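Local coordinates for protein endoglucanase A (Clostridium acetobutylicum, PDB 3IK2) that hydrolyses internal beta-1,4-glucosidic bonds, probably those of cellulose and related glucans, as a glycoside hydrolase of family 44, at residues G106-A111 and W128-F133; F227-F232 and Y248-D253; G356-I361 and N393-A398. All coordinates share one frame; numbering follows the deposited sequence.

Contact 1 (G106-A111 and W128-F133); sequences GGYVAA and WKKVEF
With CG anti to its carbonyl carbon (chi1 -62°), Tyr108 sends its ring across to Lys130, while Val109, whose CG1 has the same setting (chi1 -63°), reaches Val131 on the other face. The two strands form an antiparallel ladder in a small three-stranded sheet that follows the third strand of the TIM barrel. Val109 and Lys129 make the hydrogen-bonded pair: N of Val109 gives to O of Lys129 at 2.9 Å, and the return bond is equally short. Val131 N adds a bond to Gly107 O at 3.0 Å. That oxygen also takes a water proton. At Gly107 phi is 144°, where a CB would press on the carbonyl O of Gly106, so glycine suits the turn into the strand.

On the face of Tyr108 and Lys130 the lysine's aliphatic part crosses the tyrosine, its CD 3.6 Å from Tyr108 CE1. Beyond it the ammonium forms a salt bridge with Glu132, so the lysine is apolar along its chain and charged at its end. Underneath, the branched Val109 and Val131 meet through CG1 and CG2 at 3.7 Å, and Val150 of strand 149-151 adds to this apolar layer. Lys129 NZ bonds the backbone O of Asp147, a calcium ligand, which ties the ladder to the metal site. At the ladder's end, the edge of the Trp128 indole comes to Val109 O, with CE3 3.4 Å from it.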
loop_
_atom_site.group_PDB
_atom_site.type_symbol
_atom_site.label_atom_id
_atom_site.label_comp_id
_atom_site.label_asym_id
_atom_site.label_seq_id
_atom_site.Cartn_x
_atom_site.Cartn_y
_atom_site.Cartn_z
ATOM N N GLY A 106 18.759 -5.114 -6.543
ATOM C CA GLY A 106 19.803 -5.083 -5.501
ATOM C C GLY A 106 21.191 -5.406 -6.036
ATOM O O GLY A 106 22.175 -4.724 -5.706
ATOM N N GLY A 107 21.250 -6.449 -6.868
ATOM C CA GLY A 107 22.417 -6.779 -7.678
ATOM C C GLY A 107 22.638 -8.279 -7.824
ATOM O O GLY A 107 23.249 -8.716 -8.784
ATOM N N TYR A 108 22.172 -9.065 -6.850
ATOM C CA TYR A 108 22.435 -10.523 -6.795
ATOM C C TYR A 108 21.204 -11.216 -6.192
ATOM O O TYR A 108 20.444 -10.585 -5.483
ATOM C CB TYR A 108 23.703 -10.879 -5.944
ATOM C CG TYR A 108 25.020 -10.320 -6.468
ATOM C CD1 TYR A 108 25.850 -11.077 -7.299
ATOM C CD2 TYR A 108 25.423 -9.025 -6.126
ATOM C CE1 TYR A 108 27.053 -10.539 -7.801
ATOM C CE2 TYR A 108 26.592 -8.482 -6.605
ATOM C CZ TYR A 108 27.406 -9.226 -7.435
ATOM O OH TYR A 108 28.568 -8.646 -7.869
ATOM N N VAL A 109 21.017 -12.502 -6.499
ATOM C CA VAL A 109 19.874 -13.287 -6.017
ATOM C C VAL A 109 20.408 -14.644 -5.576
ATOM O O VAL A 109 21.458 -15.058 -6.060
ATOM C CB VAL A 109 18.762 -13.479 -7.081
ATOM C CG1 VAL A 109 18.163 -12.148 -7.469
ATOM C CG2 VAL A 109 19.288 -14.269 -8.334
ATOM N N ALA A 110 19.699 -15.320 -4.666
ATOM C CA ALA A 110 20.201 -16.565 -4.053
ATOM C C ALA A 110 20.428 -17.611 -5.108
ATOM O O ALA A 110 19.559 -17.839 -5.977
ATOM C CB ALA A 110 19.257 -17.085 -3.008
ATOM N N ALA A 111 21.615 -18.218 -5.063
ATOM C CA ALA A 111 21.919 -19.344 -5.925
ATOM C C ALA A 111 21.438 -20.687 -5.314
ATOM O O ALA A 111 21.226 -21.645 -6.020
ATOM C CB ALA A 111 23.407 -19.383 -6.232
ATOM N N TRP A 128 25.561 -16.714 -4.833
ATOM C CA TRP A 128 24.830 -15.660 -5.507
ATOM C C TRP A 128 24.904 -15.760 -7.032
ATOM O O TRP A 128 25.958 -16.096 -7.616
ATOM C CB TRP A 128 25.379 -14.304 -5.054
ATOM C CG TRP A 128 25.232 -14.109 -3.555
ATOM C CD1 TRP A 128 26.214 -14.221 -2.608
ATOM C CD2 TRP A 128 24.020 -13.827 -2.837
ATOM N NE1 TRP A 128 25.687 -14.030 -1.345
ATOM C CE2 TRP A 128 24.351 -13.771 -1.455
ATOM C CE3 TRP A 128 22.690 -13.628 -3.220
ATOM C CZ2 TRP A 128 23.395 -13.494 -0.452
ATOM C CZ3 TRP A 128 21.720 -13.378 -2.200
ATOM C CH2 TRP A 128 22.090 -13.313 -0.846
ATOM N N LYS A 129 23.770 -15.493 -7.673
ATOM C CA LYS A 129 23.722 -15.245 -9.111
ATOM C C LYS A 129 23.629 -13.740 -9.342
ATOM O O LYS A 129 22.948 -13.032 -8.601
ATOM C CB LYS A 129 22.513 -15.950 -9.735
ATOM C CG LYS A 129 22.500 -17.472 -9.569
ATOM C CD LYS A 129 23.648 -18.196 -10.327
ATOM C CE LYS A 129 23.613 -19.718 -10.081
ATOM N NZ LYS A 129 24.698 -20.512 -10.775
ATOM N N LYS A 130 24.352 -13.245 -10.338
ATOM C CA LYS A 130 24.291 -11.842 -10.748
ATOM C C LYS A 130 22.978 -11.511 -11.464
ATOM O O LYS A 130 22.611 -12.192 -12.434
ATOM C CB LYS A 130 25.397 -11.598 -11.785
ATOM C CG LYS A 130 26.553 -10.755 -11.403
ATOM C CD LYS A 130 26.139 -9.327 -11.099
ATOM C CE LYS A 130 27.211 -8.299 -11.497
ATOM N NZ LYS A 130 26.668 -7.427 -12.580
ATOM N N VAL A 131 22.333 -10.419 -11.046
ATOM C CA VAL A 131 21.227 -9.823 -11.786
ATOM C C VAL A 131 21.768 -8.973 -12.932
ATOM O O VAL A 131 22.670 -8.150 -12.732
ATOM C CB VAL A 131 20.295 -8.901 -10.854
ATOM C CG1 VAL A 131 19.166 -8.201 -11.657
ATOM C CG2 VAL A 131 19.726 -9.682 -9.689
ATOM N N GLU A 132 21.202 -9.174 -14.118
ATOM C CA GLU A 132 21.319 -8.242 -15.233
ATOM C C GLU A 132 19.929 -7.867 -15.685
ATOM O O GLU A 132 19.021 -8.696 -15.642
ATOM C CB GLU A 132 22.051 -8.879 -16.414
ATOM C CG GLU A 132 23.400 -9.473 -16.081
ATOM C CD GLU A 132 24.460 -8.424 -15.823
ATOM O OE1 GLU A 132 25.440 -8.766 -15.155
ATOM O OE2 GLU A 132 24.314 -7.256 -16.248
ATOM N N PHE A 133 19.750 -6.633 -16.142
ATOM C CA PHE A 133 18.426 -6.194 -16.631
ATOM C C PHE A 133 18.036 -6.712 -18.034
ATOM O O PHE A 133 16.876 -7.094 -18.287
ATOM C CB PHE A 133 18.278 -4.669 -16.487
ATOM C CG PHE A 133 18.358 -4.188 -15.046
ATOM C CD1 PHE A 133 17.855 -4.979 -13.996
ATOM C CD2 PHE A 133 18.920 -2.957 -14.742
ATOM C CE1 PHE A 133 17.911 -4.549 -12.655
ATOM C CE2 PHE A 133 18.985 -2.509 -13.427
ATOM C CZ PHE A 133 18.474 -3.303 -12.370
HETATM O O HOH W 1 24.613 -6.874 -10.274
#

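Contact 2 (F227-F232 and Y248-D253); sequences FGFSAF and YQWFID
Trp250 lays its indole beside the short helix 229-234, CZ3 packing 3.7 Å from Phe232 CB. This is the beta-alpha-beta crossover between the fifth and sixth strands of the TIM barrel, where the short helices 229-234 and 241-245 precede the long helix 251-266. Trp250 is the N-cap residue of that long helix. Its CG lies between the backbone N and carbonyl carbon (chi1 60°), which swings the large ring back to the neighbouring helix. The Phe229 ring meets the six-membered ring of Trp250 obliquely, with centroids 5.7 Å apart and planes at 44°.

Ile252 lies alongside Phe232 and points the same way; its slim terminal CD1 comes within 3.6 Å of Phe232 CB and also meets CG at the root of the ring. Flat and branched hydrocarbon groups suit a site in which every touching residue is buried. Ile252 N, in the first turn of its helix, donates to Phe232 O at 3.3 Å. The indole nitrogen is served by helix 331-342, where Ser338 OG accepts from Trp250 NE1; a second, weak bond runs from NE1 to Asp253 OD1 at 3.4 Å.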
loop_
_atom_site.group_PDB
_atom_site.type_symbol
_atom_site.label_atom_id
_atom_site.label_comp_id
_atom_site.label_asym_id
_atom_site.label_seq_id
_atom_site.Cartn_x
_atom_site.Cartn_y
_atom_site.Cartn_z
ATOM N N PHE A 227 11.372 3.054 2.213
ATOM C CA PHE A 227 10.976 2.433 3.483
ATOM C C PHE A 227 10.194 3.336 4.452
ATOM O O PHE A 227 9.477 2.843 5.332
ATOM C CB PHE A 227 12.213 1.816 4.162
ATOM C CG PHE A 227 13.006 2.769 5.058
ATOM C CD1 PHE A 227 12.652 2.954 6.400
ATOM C CD2 PHE A 227 14.138 3.420 4.585
ATOM C CE1 PHE A 227 13.385 3.808 7.219
ATOM C CE2 PHE A 227 14.908 4.262 5.426
ATOM C CZ PHE A 227 14.519 4.462 6.723
ATOM N N GLY A 228 10.341 4.654 4.305
ATOM C CA GLY A 228 9.940 5.563 5.383
ATOM C C GLY A 228 10.517 6.957 5.273
ATOM O O GLY A 228 11.293 7.236 4.374
ATOM N N PHE A 229 10.151 7.851 6.198
ATOM C CA PHE A 229 10.391 9.262 5.970
ATOM C C PHE A 229 11.864 9.591 5.765
ATOM O O PHE A 229 12.209 10.495 4.989
ATOM C CB PHE A 229 9.813 10.130 7.112
ATOM C CG PHE A 229 9.716 11.571 6.756
ATOM C CD1 PHE A 229 8.510 12.105 6.326
ATOM C CD2 PHE A 229 10.850 12.395 6.804
ATOM C CE1 PHE A 229 8.416 13.464 5.976
ATOM C CE2 PHE A 229 10.776 13.737 6.433
ATOM C CZ PHE A 229 9.557 14.283 6.033
ATOM N N SER A 230 12.722 8.889 6.493
ATOM C CA SER A 230 14.166 9.077 6.372
ATOM C C SER A 230 14.696 8.906 4.932
ATOM O O SER A 230 15.555 9.690 4.485
ATOM C CB SER A 230 14.901 8.158 7.359
ATOM O OG SER A 230 16.265 8.075 7.014
ATOM N N ALA A 231 14.164 7.914 4.211
ATOM C CA ALA A 231 14.456 7.744 2.772
ATOM C C ALA A 231 13.801 8.777 1.895
ATOM O O ALA A 231 14.357 9.135 0.859
ATOM C CB ALA A 231 14.068 6.336 2.290
ATOM N N PHE A 232 12.605 9.234 2.263
ATOM C CA PHE A 232 11.923 10.318 1.518
ATOM C C PHE A 232 12.761 11.586 1.567
ATOM O O PHE A 232 12.705 12.424 0.658
ATOM C CB PHE A 232 10.566 10.709 2.144
ATOM C CG PHE A 232 9.582 9.576 2.324
ATOM C CD1 PHE A 232 8.384 9.811 3.023
ATOM C CD2 PHE A 232 9.823 8.279 1.804
ATOM C CE1 PHE A 232 7.443 8.778 3.206
ATOM C CE2 PHE A 232 8.892 7.247 1.996
ATOM C CZ PHE A 232 7.700 7.496 2.704
ATOM N N TYR A 248 16.584 21.083 -4.103
ATOM C CA TYR A 248 15.545 20.122 -3.709
ATOM C C TYR A 248 15.312 20.096 -2.213
ATOM O O TYR A 248 16.268 19.945 -1.451
ATOM C CB TYR A 248 15.937 18.704 -4.142
ATOM C CG TYR A 248 16.015 18.516 -5.621
ATOM C CD1 TYR A 248 14.929 18.828 -6.456
ATOM C CD2 TYR A 248 17.169 18.005 -6.204
ATOM C CE1 TYR A 248 15.017 18.635 -7.859
ATOM C CE2 TYR A 248 17.247 17.815 -7.581
ATOM C CZ TYR A 248 16.177 18.132 -8.384
ATOM O OH TYR A 248 16.311 17.901 -9.728
ATOM N N GLN A 249 14.053 20.277 -1.801
ATOM C CA GLN A 249 13.654 20.096 -0.411
ATOM C C GLN A 249 13.998 18.705 0.104
ATOM O O GLN A 249 14.465 18.569 1.235
ATOM C CB GLN A 249 12.159 20.353 -0.203
ATOM C CG GLN A 249 11.683 20.053 1.206
ATOM C CD GLN A 249 12.270 21.016 2.241
ATOM O OE1 GLN A 249 11.784 22.124 2.383
ATOM N NE2 GLN A 249 13.287 20.585 2.978
ATOM N N TRP A 250 13.768 17.678 -0.715
ATOM C CA TRP A 250 13.996 16.303 -0.263
ATOM C C TRP A 250 14.247 15.360 -1.421
ATOM O O TRP A 250 14.197 15.776 -2.584
ATOM C CB TRP A 250 12.864 15.794 0.669
ATOM C CG TRP A 250 11.443 15.747 0.107
ATOM C CD1 TRP A 250 10.981 16.350 -1.036
ATOM C CD2 TRP A 250 10.297 15.130 0.719
ATOM N NE1 TRP A 250 9.634 16.096 -1.196
ATOM C CE2 TRP A 250 9.185 15.368 -0.131
ATOM C CE3 TRP A 250 10.098 14.389 1.902
ATOM C CZ2 TRP A 250 7.881 14.903 0.172
ATOM C CZ3 TRP A 250 8.791 13.917 2.191
ATOM C CH2 TRP A 250 7.714 14.175 1.323
ATOM N N PHE A 251 14.568 14.104 -1.100
ATOM C CA PHE A 251 14.945 13.131 -2.122
ATOM C C PHE A 251 13.786 12.849 -3.073
ATOM O O PHE A 251 14.015 12.583 -4.222
ATOM C CB PHE A 251 15.527 11.831 -1.494
ATOM C CG PHE A 251 15.650 10.679 -2.476
ATOM C CD1 PHE A 251 16.788 10.537 -3.269
ATOM C CD2 PHE A 251 14.604 9.755 -2.633
ATOM C CE1 PHE A 251 16.891 9.462 -4.198
ATOM C CE2 PHE A 251 14.706 8.696 -3.574
ATOM C CZ PHE A 251 15.836 8.554 -4.341
ATOM N N ILE A 252 12.543 12.909 -2.591
ATOM C CA ILE A 252 11.351 12.732 -3.445
ATOM C C ILE A 252 11.308 13.649 -4.676
ATOM O O ILE A 252 10.971 13.193 -5.779
ATOM C CB ILE A 252 9.997 12.722 -2.591
ATOM C CG1 ILE A 252 9.823 11.342 -1.902
ATOM C CG2 ILE A 252 8.770 13.114 -3.466
ATOM C CD1 ILE A 252 8.690 11.213 -0.888
ATOM N N ASP A 253 11.664 14.927 -4.491
ATOM C CA ASP A 253 11.797 15.919 -5.584
ATOM C C ASP A 253 12.918 15.540 -6.575
ATOM O O ASP A 253 12.724 15.541 -7.761
ATOM C CB ASP A 253 12.115 17.320 -5.006
ATOM C CG ASP A 253 10.961 17.903 -4.197
ATOM O OD1 ASP A 253 9.823 17.401 -4.319
ATOM O OD2 ASP A 253 11.198 18.872 -3.431
#

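Contact 3 (G356-I361 and N393-A398); sequences GGEDHI and NYVQSA
The Tyr394 ring lies flat beneath the backbone of the 356-361 loop, so that peptide atoms of His360 and Ile361 cover one of its faces. Ile361 N sits over the middle of the ring, 3.6 Å above its plane, and His360 C lies nearer the rim. The side chain of Ile361 crosses the ring obliquely, CD1 coming within 3.7 Å of Tyr394 CE1. A broad flat tyrosine suits this place because it can carry a stretch of backbone and still send a hydroxyl to the backbone O of Asp475.

Glu358 and Val395 run side by side in the same direction, with Val395 CG2 3.9 Å from Glu358 CB. The CB and CG of the glutamate meet the valine, while its OE2 is held by Asn354 and the backbone N of Cys387. Glu358 O does more: it accepts from Val395 N at 3.2 Å in the carbonyl plane and, weakly, from Tyr394 N, both in the first turn of helix 393-403. The type I turn from Gly357 to His360 presents this oxygen, and Gly357 enters it with positive phi.

Asn393 has CG between its backbone N and carbonyl carbon (chi1 56°), which folds the amide toward the loop. Asn393 OD1 lies 3.2 Å from Asp359 CB, while ND2 bonds Ser479 OG and reaches Asp359 O through a water.

The loop follows the seventh barrel strand and leads through His360, the N-cap, into helix 361-376; helix 393-403 follows the eighth strand, and both Ile361 and Tyr394 rest on Phe474 of strand 468-475 in the beta domain.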
loop_
_atom_site.group_PDB
_atom_site.type_symbol
_atom_site.label_atom_id
_atom_site.label_comp_id
_atom_site.label_asym_id
_atom_site.label_seq_id
_atom_site.Cartn_x
_atom_site.Cartn_y
_atom_site.Cartn_z
ATOM N N GLY A 356 -0.940 -1.000 13.370
ATOM C CA GLY A 356 -0.796 -1.754 14.624
ATOM C C GLY A 356 -2.122 -2.066 15.280
ATOM O O GLY A 356 -3.179 -1.745 14.716
ATOM N N GLY A 357 -2.076 -2.686 16.475
ATOM C CA GLY A 357 -3.277 -3.113 17.215
ATOM C C GLY A 357 -4.387 -3.735 16.378
ATOM O O GLY A 357 -5.560 -3.363 16.489
ATOM N N GLU A 358 -3.980 -4.704 15.559
ATOM C CA GLU A 358 -4.734 -5.291 14.452
ATOM C C GLU A 358 -5.924 -6.082 14.950
ATOM O O GLU A 358 -6.902 -6.230 14.233
ATOM C CB GLU A 358 -3.838 -6.251 13.669
ATOM C CG GLU A 358 -2.667 -5.614 12.961
ATOM C CD GLU A 358 -1.755 -6.649 12.381
ATOM O OE1 GLU A 358 -2.162 -7.842 12.359
ATOM O OE2 GLU A 358 -0.653 -6.280 11.916
ATOM N N ASP A 359 -5.833 -6.555 16.195
ATOM C CA ASP A 359 -6.875 -7.349 16.785
ATOM C C ASP A 359 -7.681 -6.565 17.838
ATOM O O ASP A 359 -8.303 -7.156 18.709
ATOM C CB ASP A 359 -6.281 -8.641 17.357
ATOM C CG ASP A 359 -5.262 -8.388 18.470
ATOM O OD1 ASP A 359 -4.985 -7.217 18.809
ATOM O OD2 ASP A 359 -4.721 -9.390 18.991
ATOM N N HIS A 360 -7.710 -5.241 17.678
ATOM C CA HIS A 360 -8.332 -4.291 18.617
ATOM C C HIS A 360 -9.157 -3.256 17.830
ATOM O O HIS A 360 -8.814 -2.932 16.701
ATOM C CB HIS A 360 -7.205 -3.575 19.403
ATOM C CG HIS A 360 -7.695 -2.632 20.454
ATOM N ND1 HIS A 360 -8.100 -3.052 21.707
ATOM C CD2 HIS A 360 -7.838 -1.288 20.446
ATOM C CE1 HIS A 360 -8.456 -2.004 22.426
ATOM N NE2 HIS A 360 -8.314 -0.922 21.681
ATOM N N ILE A 361 -10.230 -2.733 18.424
ATOM C CA ILE A 361 -11.080 -1.727 17.749
ATOM C C ILE A 361 -10.293 -0.499 17.253
ATOM O O ILE A 361 -10.596 0.048 16.177
ATOM C CB ILE A 361 -12.313 -1.299 18.660
ATOM C CG1 ILE A 361 -13.282 -0.325 17.954
ATOM C CG2 ILE A 361 -11.839 -0.644 19.983
ATOM C CD1 ILE A 361 -13.826 -0.751 16.564
ATOM N N ASN A 393 -8.164 -9.521 13.090
ATOM C CA ASN A 393 -9.622 -9.553 12.900
ATOM C C ASN A 393 -10.251 -8.174 12.738
ATOM O O ASN A 393 -11.205 -8.009 11.994
ATOM C CB ASN A 393 -10.350 -10.366 14.018
ATOM C CG ASN A 393 -10.040 -9.848 15.439
ATOM O OD1 ASN A 393 -8.882 -9.626 15.779
ATOM N ND2 ASN A 393 -11.077 -9.689 16.269
ATOM N N TYR A 394 -9.740 -7.178 13.441
ATOM C CA TYR A 394 -10.259 -5.814 13.246
ATOM C C TYR A 394 -9.755 -5.121 11.974
ATOM O O TYR A 394 -10.465 -4.330 11.394
ATOM C CB TYR A 394 -10.021 -4.941 14.478
ATOM C CG TYR A 394 -11.081 -5.099 15.556
ATOM C CD1 TYR A 394 -12.240 -4.302 15.557
ATOM C CD2 TYR A 394 -10.920 -6.034 16.586
ATOM C CE1 TYR A 394 -13.213 -4.440 16.555
ATOM C CE2 TYR A 394 -11.874 -6.176 17.588
ATOM C CZ TYR A 394 -13.019 -5.382 17.574
ATOM O OH TYR A 394 -13.965 -5.550 18.582
ATOM N N VAL A 395 -8.530 -5.429 11.545
ATOM C CA VAL A 395 -8.073 -5.041 10.220
ATOM C C VAL A 395 -9.012 -5.644 9.158
ATOM O O VAL A 395 -9.447 -4.955 8.224
ATOM C CB VAL A 395 -6.581 -5.423 9.962
ATOM C CG1 VAL A 395 -6.252 -5.387 8.435
ATOM C CG2 VAL A 395 -5.643 -4.488 10.743
ATOM N N GLN A 396 -9.358 -6.918 9.313
ATOM C CA GLN A 396 -10.250 -7.522 8.332
ATOM C C GLN A 396 -11.610 -6.833 8.354
ATOM O O GLN A 396 -12.179 -6.585 7.302
ATOM C CB GLN A 396 -10.389 -9.028 8.571
ATOM C CG GLN A 396 -9.097 -9.774 8.421
ATOM C CD GLN A 396 -9.300 -11.275 8.314
ATOM O OE1 GLN A 396 -10.212 -11.729 7.638
ATOM N NE2 GLN A 396 -8.417 -12.044 8.934
ATOM N N SER A 397 -12.114 -6.474 9.538
ATOM C CA SER A 397 -13.393 -5.730 9.612
ATOM C C SER A 397 -13.368 -4.428 8.807
ATOM O O SER A 397 -14.355 -4.081 8.185
ATOM C CB SER A 397 -13.792 -5.367 11.039
ATOM O OG SER A 397 -13.603 -6.419 11.933
ATOM N N ALA A 398 -12.264 -3.691 8.881
ATOM C CA ALA A 398 -12.122 -2.427 8.166
ATOM C C ALA A 398 -12.237 -2.640 6.675
ATOM O O ALA A 398 -12.999 -1.930 6.019
ATOM C CB ALA A 398 -10.815 -1.731 8.530
HETATM O O HOH W 2 -9.938 -9.191 18.977
#

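How the contacts relate
The three contacts follow one another along the chain without touching: contacts 1 and 2, like contacts 2 and 3, keep about 14 Å between nearest atoms, and contacts 1 and 3 about 27 Å. Contact 2 is wholly buried and joins two helices of one barrel crossover, largely by aromatic and aliphatic packing. Contact 1 lies at the periphery near the calcium ion, a strand pairing ruled by backbone bonds, with the exposed Lys130 on one face. Contact 3 is partly buried, at the other side of the barrel, where a loop meets a helix beside the beta domain; water and helix-end amides supplement its aromatic packing. No helix or strand is shared among them.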